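Local coordinates for protein glutathione transferase (Leptospira interrogans serovar Lai, PDB 3UBK) that probably binds glutathione and conjugates it to electrophilic substrates, at residues A154-D166 with L179-K193. Residues are numbered along the deposited sequence; the frame is centred on the assembly and turned at random. Where two conformers were deposited one is given.
Sequences ADCSGFAHLSVLD and LDLLNGWKEYFVFMK. With SO4 (sulfate ion), chain E.
Phe159 reaches out of helix 154-166 into a hole between Tyr188, Phe189, Met192 and Lys193 on helix 185-193, knob into hole. Its CB lies 3.9 Å from Met192 CE, with CG beside the same methyl. With CG anti to the backbone N (chi1 -170°), the ring runs along Met192, so that CD1 meets Met192 CB and CE1 lies 3.4 Å from Phe189 CD1. CZ, at the far end, touches Phe189 CE1 and has Lys193 CG at the ring edge. The two phenyl planes meet obliquely, 35° apart.

One turn before Phe159, Asp155 OD1 accepts a 2.6 Å hydrogen bond from Tyr188 OH through the carboxylate's anti lone pair, carboxylate and ring being nearly coplanar. That oxygen also accepts from Ile146 N. Toward the other end, Leu162 CB sits over the face of the Trp185 six-membered ring, a CH-pi contact, and Trp185 NE1 makes a weak but straight bond to Asp166 OD2 (3.4 Å).

Gly184, at the N-cap, and the first turn give backbone N-H groups of Gly184, Lys186 and Glu187 to a sulfate, probably from the crystallisation liquor. The axes of the two helical segments cross at -111°. Asp155 OD2 takes Thr152 N while Thr152 OG1 bonds Ala154 N, consistent with the N-capping box of the glutathione transferase fold, and Tyr188 grips the other oxygen of that buried carboxylate.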
ATOM      1  N   ALA A 154      12.063  -0.246   4.272  1.00 27.92           N
ATOM      2  CA  ALA A 154      12.315  -0.319   2.837  1.00 33.15           C
ATOM      3  C   ALA A 154      13.243  -1.497   2.467  1.00 32.90           C
ATOM      4  O   ALA A 154      13.202  -1.991   1.342  1.00 32.49           O
ATOM      5  CB  ALA A 154      12.872   1.003   2.323  1.00 29.46           C
ATOM      6  N   ASP A 155      14.064  -1.956   3.415  1.00 29.76           N
ATOM      7  CA  ASP A 155      14.916  -3.129   3.153  1.00 31.53           C
ATOM      8  C   ASP A 155      14.113  -4.416   3.206  1.00 30.90           C
ATOM      9  O   ASP A 155      14.432  -5.375   2.520  1.00 32.01           O
ATOM     10  CB  ASP A 155      16.105  -3.189   4.123  1.00 28.87           C
ATOM     11  CG  ASP A 155      17.056  -2.033   3.926  1.00 34.58           C
ATOM     12  OD1 ASP A 155      17.793  -2.049   2.920  1.00 29.83           O
ATOM     13  OD2 ASP A 155      17.071  -1.108   4.766  1.00 29.85           O
ATOM     14  N   CYS A 156      13.075  -4.447   4.033  1.00 31.15           N
ATOM     15  CA  CYS A 156      12.195  -5.613   4.061  1.00 30.17           C
ATOM     16  C   CYS A 156      11.503  -5.751   2.709  1.00 32.87           C
ATOM     17  O   CYS A 156      11.478  -6.826   2.105  1.00 35.61           O
ATOM     18  CB  CYS A 156      11.153  -5.466   5.162  1.00 29.63           C
ATOM     19  SG  CYS A 156      11.866  -5.245   6.829  1.00 32.18           S
ATOM     20  N   SER A 157      10.920  -4.663   2.231  1.00 34.04           N
ATOM     21  CA  SER A 157      10.272  -4.667   0.927  0.50 31.59           C
ATOM     22  C   SER A 157      11.298  -4.859  -0.190  1.00 30.88           C
ATOM     23  O   SER A 157      11.109  -5.662  -1.097  1.00 36.52           O
ATOM     24  CB  SER A 157       9.492  -3.368   0.723  0.50 31.47           C
ATOM     25  OG  SER A 157       8.369  -3.331   1.580  0.50 24.35           O
ATOM     26  N   GLY A 158      12.401  -4.123  -0.108  1.00 33.28           N
ATOM     27  CA  GLY A 158      13.430  -4.213  -1.140  1.00 39.52           C
ATOM     28  C   GLY A 158      13.999  -5.617  -1.316  1.00 44.32           C
ATOM     29  O   GLY A 158      13.980  -6.177  -2.422  1.00 40.09           O
ATOM     30  N   PHE A 159      14.502  -6.201  -0.230  1.00 35.49           N
ATOM     31  CA  PHE A 159      15.156  -7.498  -0.340  1.00 36.74           C
ATOM     32  C   PHE A 159      14.157  -8.596  -0.675  1.00 36.30           C
ATOM     33  O   PHE A 159      14.435  -9.479  -1.486  1.00 37.08           O
ATOM     34  CB  PHE A 159      15.929  -7.850   0.939  1.00 30.07           C
ATOM     35  CG  PHE A 159      16.812  -9.063   0.791  1.00 36.08           C
ATOM     36  CD1 PHE A 159      18.082  -8.950   0.246  1.00 35.22           C
ATOM     37  CD2 PHE A 159      16.371 -10.311   1.198  1.00 37.31           C
ATOM     38  CE1 PHE A 159      18.897 -10.060   0.101  1.00 37.60           C
ATOM     39  CE2 PHE A 159      17.178 -11.432   1.055  1.00 37.46           C
ATOM     40  CZ  PHE A 159      18.438 -11.310   0.507  1.00 31.32           C
ATOM     41  N   ALA A 160      12.989  -8.545  -0.041  1.00 31.54           N
ATOM     42  CA  ALA A 160      11.951  -9.528  -0.289  1.00 35.74           C
ATOM     43  C   ALA A 160      11.442  -9.502  -1.745  1.00 35.96           C
ATOM     44  O   ALA A 160      11.346 -10.543  -2.387  1.00 37.92           O
ATOM     45  CB  ALA A 160      10.801  -9.316   0.677  1.00 32.96           C
ATOM     46  N   HIS A 161      11.128  -8.318  -2.264  1.00 37.63           N
ATOM     47  CA  HIS A 161      10.496  -8.211  -3.587  1.00 38.06           C
ATOM     48  C   HIS A 161      11.495  -8.206  -4.746  1.00 39.71           C
ATOM     49  O   HIS A 161      11.286  -8.858  -5.764  1.00 41.73           O
ATOM     50  CB  HIS A 161       9.629  -6.949  -3.672  1.00 36.13           C
ATOM     51  CG  HIS A 161       8.444  -6.964  -2.760  1.00 35.45           C
ATOM     52  ND1 HIS A 161       7.534  -8.000  -2.737  1.00 40.22           N
ATOM     53  CD2 HIS A 161       8.003  -6.056  -1.856  1.00 35.49           C
ATOM     54  CE1 HIS A 161       6.595  -7.739  -1.844  1.00 46.86           C
ATOM     55  NE2 HIS A 161       6.851  -6.560  -1.302  1.00 39.33           N
ATOM     56  N   LEU A 162      12.584  -7.474  -4.589  1.00 36.65           N
ATOM     57  CA  LEU A 162      13.527  -7.315  -5.683  1.00 43.47           C
ATOM     58  C   LEU A 162      14.316  -8.584  -5.958  1.00 45.57           C
ATOM     59  O   LEU A 162      14.716  -8.836  -7.088  1.00 46.69           O
ATOM     60  CB  LEU A 162      14.476  -6.150  -5.410  1.00 37.39           C
ATOM     61  CG  LEU A 162      13.803  -4.778  -5.351  1.00 47.63           C
ATOM     62  CD1 LEU A 162      14.843  -3.709  -5.070  1.00 41.60           C
ATOM     63  CD2 LEU A 162      13.010  -4.451  -6.627  1.00 39.50           C
ATOM     64  N   SER A 163      14.559  -9.376  -4.927  1.00 44.76           N
ATOM     65  CA  SER A 163      15.273 -10.617  -5.127  1.00 46.95           C
ATOM     66  C   SER A 163      14.406 -11.533  -5.986  1.00 49.49           C
ATOM     67  O   SER A 163      14.903 -12.196  -6.889  1.00 50.77           O
ATOM     68  CB  SER A 163      15.606 -11.272  -3.790  1.00 40.31           C
ATOM     69  OG  SER A 163      14.430 -11.630  -3.106  1.00 45.94           O
ATOM     70  N   VAL A 164      13.105 -11.543  -5.706  1.00 50.08           N
ATOM     71  CA  VAL A 164      12.154 -12.362  -6.452  1.00 55.14           C
ATOM     72  C   VAL A 164      11.972 -11.831  -7.876  1.00 59.96           C
ATOM     73  O   VAL A 164      11.900 -12.607  -8.837  1.00 57.99           O
ATOM     74  CB  VAL A 164      10.778 -12.407  -5.760  1.00 54.91           C
ATOM     75  CG1 VAL A 164       9.691 -12.794  -6.758  1.00 59.47           C
ATOM     76  CG2 VAL A 164      10.802 -13.370  -4.576  1.00 48.66           C
ATOM     77  N   LEU A 165      11.909 -10.507  -8.001  1.00 60.21           N
ATOM     78  CA  LEU A 165      11.760  -9.862  -9.296  1.00 65.39           C
ATOM     79  C   LEU A 165      12.962 -10.160 -10.173  1.00 67.83           C
ATOM     80  O   LEU A 165      12.820 -10.436 -11.361  1.00 67.83           O
ATOM     81  CB  LEU A 165      11.587  -8.352  -9.135  1.00 64.57           C
ATOM     82  CG  LEU A 165      10.161  -7.877  -8.850  1.00 72.76           C
ATOM     83  CD1 LEU A 165       9.398  -8.876  -7.990  1.00 73.84           C
ATOM     84  CD2 LEU A 165      10.174  -6.501  -8.199  1.00 82.42           C
ATOM     85  N   ASP A 166      14.144 -10.103  -9.572  1.00 66.86           N
ATOM     86  CA  ASP A 166      15.381 -10.380 -10.281  1.00 69.83           C
ATOM     87  C   ASP A 166      15.380 -11.780 -10.905  1.00 76.27           C
ATOM     88  O   ASP A 166      15.476 -11.925 -12.126  1.00 76.10           O
ATOM     89  CB  ASP A 166      16.572 -10.217  -9.338  1.00 67.36           C
ATOM     90  CG  ASP A 166      17.863 -10.706  -9.947  1.00 72.45           C
ATOM     91  OD1 ASP A 166      17.798 -11.405 -10.979  1.00 79.50           O
ATOM     92  OD2 ASP A 166      18.942 -10.396  -9.394  1.00 72.21           O
ATOM     93  N   LEU A 179      15.784  -4.756 -13.858  1.00 60.55           N
ATOM     94  CA  LEU A 179      16.580  -4.606 -12.646  1.00 63.86           C
ATOM     95  C   LEU A 179      18.031  -4.236 -12.912  1.00 63.55           C
ATOM     96  O   LEU A 179      18.680  -3.610 -12.077  1.00 61.86           O
ATOM     97  CB  LEU A 179      16.499  -5.859 -11.779  1.00 65.11           C
ATOM     98  CG  LEU A 179      15.599  -5.653 -10.569  1.00 65.59           C
ATOM     99  CD1 LEU A 179      15.601  -6.888  -9.690  1.00 66.78           C
ATOM    100  CD2 LEU A 179      16.085  -4.436  -9.799  1.00 62.93           C
ATOM    101  N   ASP A 180      18.537  -4.624 -14.077  1.00 64.12           N
ATOM    102  CA  ASP A 180      19.904  -4.282 -14.442  1.00 61.95           C
ATOM    103  C   ASP A 180      20.066  -2.769 -14.503  1.00 58.57           C
ATOM    104  O   ASP A 180      21.180  -2.245 -14.442  1.00 59.81           O
ATOM    105  CB  ASP A 180      20.276  -4.934 -15.775  1.00 67.24           C
ATOM    106  CG  ASP A 180      20.265  -6.452 -15.699  1.00 72.32           C
ATOM    107  OD1 ASP A 180      21.103  -7.017 -14.965  1.00 80.57           O
ATOM    108  OD2 ASP A 180      19.419  -7.080 -16.369  1.00 82.07           O
ATOM    109  N   LEU A 181      18.944  -2.064 -14.605  1.00 54.57           N
ATOM    110  CA  LEU A 181      18.964  -0.605 -14.651  1.00 57.42           C
ATOM    111  C   LEU A 181      19.076   0.038 -13.263  1.00 55.31           C
ATOM    112  O   LEU A 181      19.470   1.201 -13.144  1.00 52.59           O
ATOM    113  CB  LEU A 181      17.727  -0.085 -15.390  1.00 62.03           C
ATOM    114  CG  LEU A 181      17.619  -0.546 -16.849  1.00 70.82           C
ATOM    115  CD1 LEU A 181      16.201  -0.367 -17.387  1.00 71.26           C
ATOM    116  CD2 LEU A 181      18.640   0.186 -17.725  1.00 62.88           C
ATOM    117  N   LEU A 182      18.739  -0.718 -12.215  1.00 52.25           N
ATOM    118  CA  LEU A 182      18.853  -0.214 -10.840  1.00 47.86           C
ATOM    119  C   LEU A 182      20.303  -0.197 -10.338  1.00 52.15           C
ATOM    120  O   LEU A 182      20.836  -1.206  -9.867  1.00 50.05           O
ATOM    121  CB  LEU A 182      17.970  -1.018  -9.883  1.00 47.04           C
ATOM    122  CG  LEU A 182      17.915  -0.493  -8.439  1.00 47.69           C
ATOM    123  CD1 LEU A 182      17.537   0.972  -8.408  1.00 42.69           C
ATOM    124  CD2 LEU A 182      16.934  -1.297  -7.616  1.00 45.29           C
ATOM    125  N   ASN A 183      20.919   0.971 -10.441  1.00 50.21           N
ATOM    126  CA  ASN A 183      22.271   1.211  -9.992  1.00 54.09           C
ATOM    127  C   ASN A 183      22.469   0.879  -8.511  1.00 54.76           C
ATOM    128  O   ASN A 183      21.962   1.593  -7.640  1.00 54.10           O
ATOM    129  CB  ASN A 183      22.578   2.690 -10.205  1.00 55.81           C
ATOM    130  CG  ASN A 183      23.999   2.936 -10.614  1.00 69.11           C
ATOM    131  OD1 ASN A 183      24.931   2.746  -9.829  1.00 72.74           O
ATOM    132  ND2 ASN A 183      24.181   3.382 -11.852  1.00 75.96           N
ATOM    133  N   GLY A 184      23.214  -0.187  -8.225  1.00 51.81           N
ATOM    134  CA  GLY A 184      23.525  -0.545  -6.839  1.00 48.70           C
ATOM    135  C   GLY A 184      22.840  -1.805  -6.343  1.00 48.27           C
ATOM    136  O   GLY A 184      23.188  -2.341  -5.286  1.00 48.06           O
ATOM    137  N   TRP A 185      21.870  -2.291  -7.105  1.00 43.27           N
ATOM    138  CA  TRP A 185      21.116  -3.477  -6.703  1.00 44.72           C
ATOM    139  C   TRP A 185      21.935  -4.757  -6.480  1.00 47.75           C
ATOM    140  O   TRP A 185      21.685  -5.500  -5.532  1.00 42.93           O
ATOM    141  CB  TRP A 185      20.008  -3.790  -7.702  1.00 40.64           C
ATOM    142  CG  TRP A 185      19.492  -5.180  -7.515  1.00 39.09           C
ATOM    143  CD1 TRP A 185      19.579  -6.211  -8.400  1.00 43.17           C
ATOM    144  CD2 TRP A 185      18.835  -5.703  -6.352  1.00 44.98           C
ATOM    145  NE1 TRP A 185      19.003  -7.340  -7.869  1.00 47.39           N
ATOM    146  CE2 TRP A 185      18.541  -7.054  -6.610  1.00 43.02           C
ATOM    147  CE3 TRP A 185      18.465  -5.156  -5.119  1.00 47.04           C
ATOM    148  CZ2 TRP A 185      17.897  -7.873  -5.679  1.00 50.28           C
ATOM    149  CZ3 TRP A 185      17.820  -5.968  -4.198  1.00 48.79           C
ATOM    150  CH2 TRP A 185      17.541  -7.309  -4.481  1.00 49.27           C
ATOM    151  N   LYS A 186      22.869  -5.052  -7.378  1.00 45.14           N
ATOM    152  CA  LYS A 186      23.605  -6.300  -7.265  1.00 44.14           C
ATOM    153  C   LYS A 186      24.485  -6.249  -6.026  1.00 37.63           C
ATOM    154  O   LYS A 186      24.562  -7.207  -5.272  1.00 38.43           O
ATOM    155  CB  LYS A 186      24.457  -6.568  -8.519  1.00 49.67           C
ATOM    156  CG  LYS A 186      23.641  -6.895  -9.778  1.00 62.37           C
ATOM    157  CD  LYS A 186      22.697  -8.075  -9.552  1.00 76.75           C
ATOM    158  CE  LYS A 186      21.984  -8.491 -10.843  1.00 87.08           C
ATOM    159  NZ  LYS A 186      21.158  -7.397 -11.439  1.00 85.79           N
ATOM    160  N   GLU A 187      25.147  -5.119  -5.830  1.00 34.53           N
ATOM    161  CA  GLU A 187      26.018  -4.930  -4.686  1.00 41.01           C
ATOM    162  C   GLU A 187      25.214  -4.987  -3.369  1.00 41.52           C
ATOM    163  O   GLU A 187      25.642  -5.611  -2.393  1.00 38.45           O
ATOM    164  CB  GLU A 187      26.754  -3.602  -4.833  1.00 40.57           C
ATOM    165  CG  GLU A 187      27.985  -3.450  -3.966  1.00 55.65           C
ATOM    166  CD  GLU A 187      28.720  -2.150  -4.231  1.00 71.37           C
ATOM    167  OE1 GLU A 187      29.615  -1.788  -3.433  1.00 66.75           O
ATOM    168  OE2 GLU A 187      28.393  -1.485  -5.238  1.00 79.07           O
ATOM    169  N   TYR A 188      24.035  -4.363  -3.361  1.00 38.41           N
ATOM    170  CA  TYR A 188      23.160  -4.375  -2.184  1.00 34.27           C
ATOM    171  C   TYR A 188      22.714  -5.792  -1.876  1.00 33.32           C
ATOM    172  O   TYR A 188      22.720  -6.225  -0.727  1.00 37.57           O
ATOM    173  CB  TYR A 188      21.936  -3.483  -2.426  1.00 36.14           C
ATOM    174  CG  TYR A 188      20.795  -3.653  -1.425  1.00 32.12           C
ATOM    175  CD1 TYR A 188      20.819  -3.003  -0.202  1.00 34.25           C
ATOM    176  CD2 TYR A 188      19.684  -4.427  -1.734  1.00 34.19           C
ATOM    177  CE1 TYR A 188      19.763  -3.130   0.707  1.00 34.03           C
ATOM    178  CE2 TYR A 188      18.627  -4.562  -0.841  1.00 41.62           C
ATOM    179  CZ  TYR A 188      18.676  -3.915   0.382  1.00 41.35           C
ATOM    180  OH  TYR A 188      17.631  -4.049   1.274  1.00 35.09           O
ATOM    181  N   PHE A 189      22.332  -6.522  -2.914  1.00 36.21           N
ATOM    182  CA  PHE A 189      21.856  -7.885  -2.759  1.00 38.91           C
ATOM    183  C   PHE A 189      22.957  -8.789  -2.160  1.00 35.96           C
ATOM    184  O   PHE A 189      22.689  -9.611  -1.280  1.00 35.22           O
ATOM    185  CB  PHE A 189      21.371  -8.392  -4.124  1.00 37.68           C
ATOM    186  CG  PHE A 189      20.744  -9.744  -4.086  1.00 46.62           C
ATOM    187  CD1 PHE A 189      19.724 -10.026  -3.198  1.00 45.63           C
ATOM    188  CD2 PHE A 189      21.155 -10.733  -4.962  1.00 64.27           C
ATOM    189  CE1 PHE A 189      19.135 -11.270  -3.167  1.00 47.73           C
ATOM    190  CE2 PHE A 189      20.572 -11.985  -4.937  1.00 70.35           C
ATOM    191  CZ  PHE A 189      19.558 -12.255  -4.039  1.00 66.74           C
ATOM    192  N   VAL A 190      24.188  -8.620  -2.638  1.00 37.40           N
ATOM    193  CA  VAL A 190      25.356  -9.317  -2.077  1.00 37.31           C
ATOM    194  C   VAL A 190      25.607  -8.905  -0.626  1.00 35.42           C
ATOM    195  O   VAL A 190      25.817  -9.750   0.244  1.00 35.44           O
ATOM    196  CB  VAL A 190      26.645  -9.035  -2.907  1.00 38.99           C
ATOM    197  CG1 VAL A 190      27.860  -9.737  -2.277  1.00 39.46           C
ATOM    198  CG2 VAL A 190      26.469  -9.480  -4.359  1.00 43.43           C
ATOM    199  N   PHE A 191      25.591  -7.605  -0.364  1.00 31.40           N
ATOM    200  CA  PHE A 191      25.762  -7.125   1.009  1.00 32.39           C
ATOM    201  C   PHE A 191      24.713  -7.744   1.932  1.00 36.91           C
ATOM    202  O   PHE A 191      25.050  -8.338   2.964  1.00 33.80           O
ATOM    203  CB  PHE A 191      25.752  -5.586   1.070  1.00 34.90           C
ATOM    204  CG  PHE A 191      25.637  -5.044   2.468  1.00 37.74           C
ATOM    205  CD1 PHE A 191      26.722  -5.063   3.324  1.00 35.22           C
ATOM    206  CD2 PHE A 191      24.422  -4.559   2.934  1.00 36.54           C
ATOM    207  CE1 PHE A 191      26.606  -4.580   4.631  1.00 31.89           C
ATOM    208  CE2 PHE A 191      24.297  -4.084   4.229  1.00 32.33           C
ATOM    209  CZ  PHE A 191      25.386  -4.096   5.074  1.00 30.45           C
ATOM    210  N   MET A 192      23.443  -7.659   1.551  1.00 39.27           N
ATOM    211  CA  MET A 192      22.382  -8.201   2.401  1.00 35.00           C
ATOM    212  C   MET A 192      22.568  -9.681   2.717  1.00 34.75           C
ATOM    213  O   MET A 192      22.288 -10.127   3.839  1.00 32.35           O
ATOM    214  CB  MET A 192      21.005  -7.924   1.802  1.00 32.76           C
ATOM    215  CG  MET A 192      20.628  -6.431   1.843  1.00 32.06           C
ATOM    216  SD  MET A 192      20.145  -5.874   3.502  1.00 35.45           S
ATOM    217  CE  MET A 192      18.469  -6.532   3.521  1.00 30.58           C
ATOM    218  N   LYS A 193      23.044 -10.452   1.744  1.00 35.71           N
ATOM    219  CA  LYS A 193      23.260 -11.882   1.984  1.00 37.42           C
ATOM    220  C   LYS A 193      24.418 -12.161   2.944  1.00 34.72           C
ATOM    221  O   LYS A 193      24.563 -13.281   3.418  1.00 33.75           O
ATOM    222  CB  LYS A 193      23.434 -12.662   0.671  1.00 37.71           C
ATOM    223  CG  LYS A 193      22.140 -12.781  -0.134  1.00 44.16           C
ATOM    224  CD  LYS A 193      22.350 -13.539  -1.445  1.00 48.07           C
ATOM    225  CE  LYS A 193      22.755 -14.979  -1.175  1.00 69.52           C
ATOM    226  NZ  LYS A 193      21.934 -15.583  -0.076  1.00 72.58           N
TER
HETATM  227  S   SO4 E 243      24.809  -3.279  -9.258  1.00 95.65           S
HETATM  228  O1  SO4 E 243      25.767  -4.101  -9.999  1.00 97.39           O
HETATM  229  O2  SO4 E 243      24.933  -1.878  -9.655  1.00 66.61           O
HETATM  230  O3  SO4 E 243      23.451  -3.741  -9.558  1.00 86.27           O
HETATM  231  O4  SO4 E 243      25.094  -3.391  -7.825  1.00 94.49           O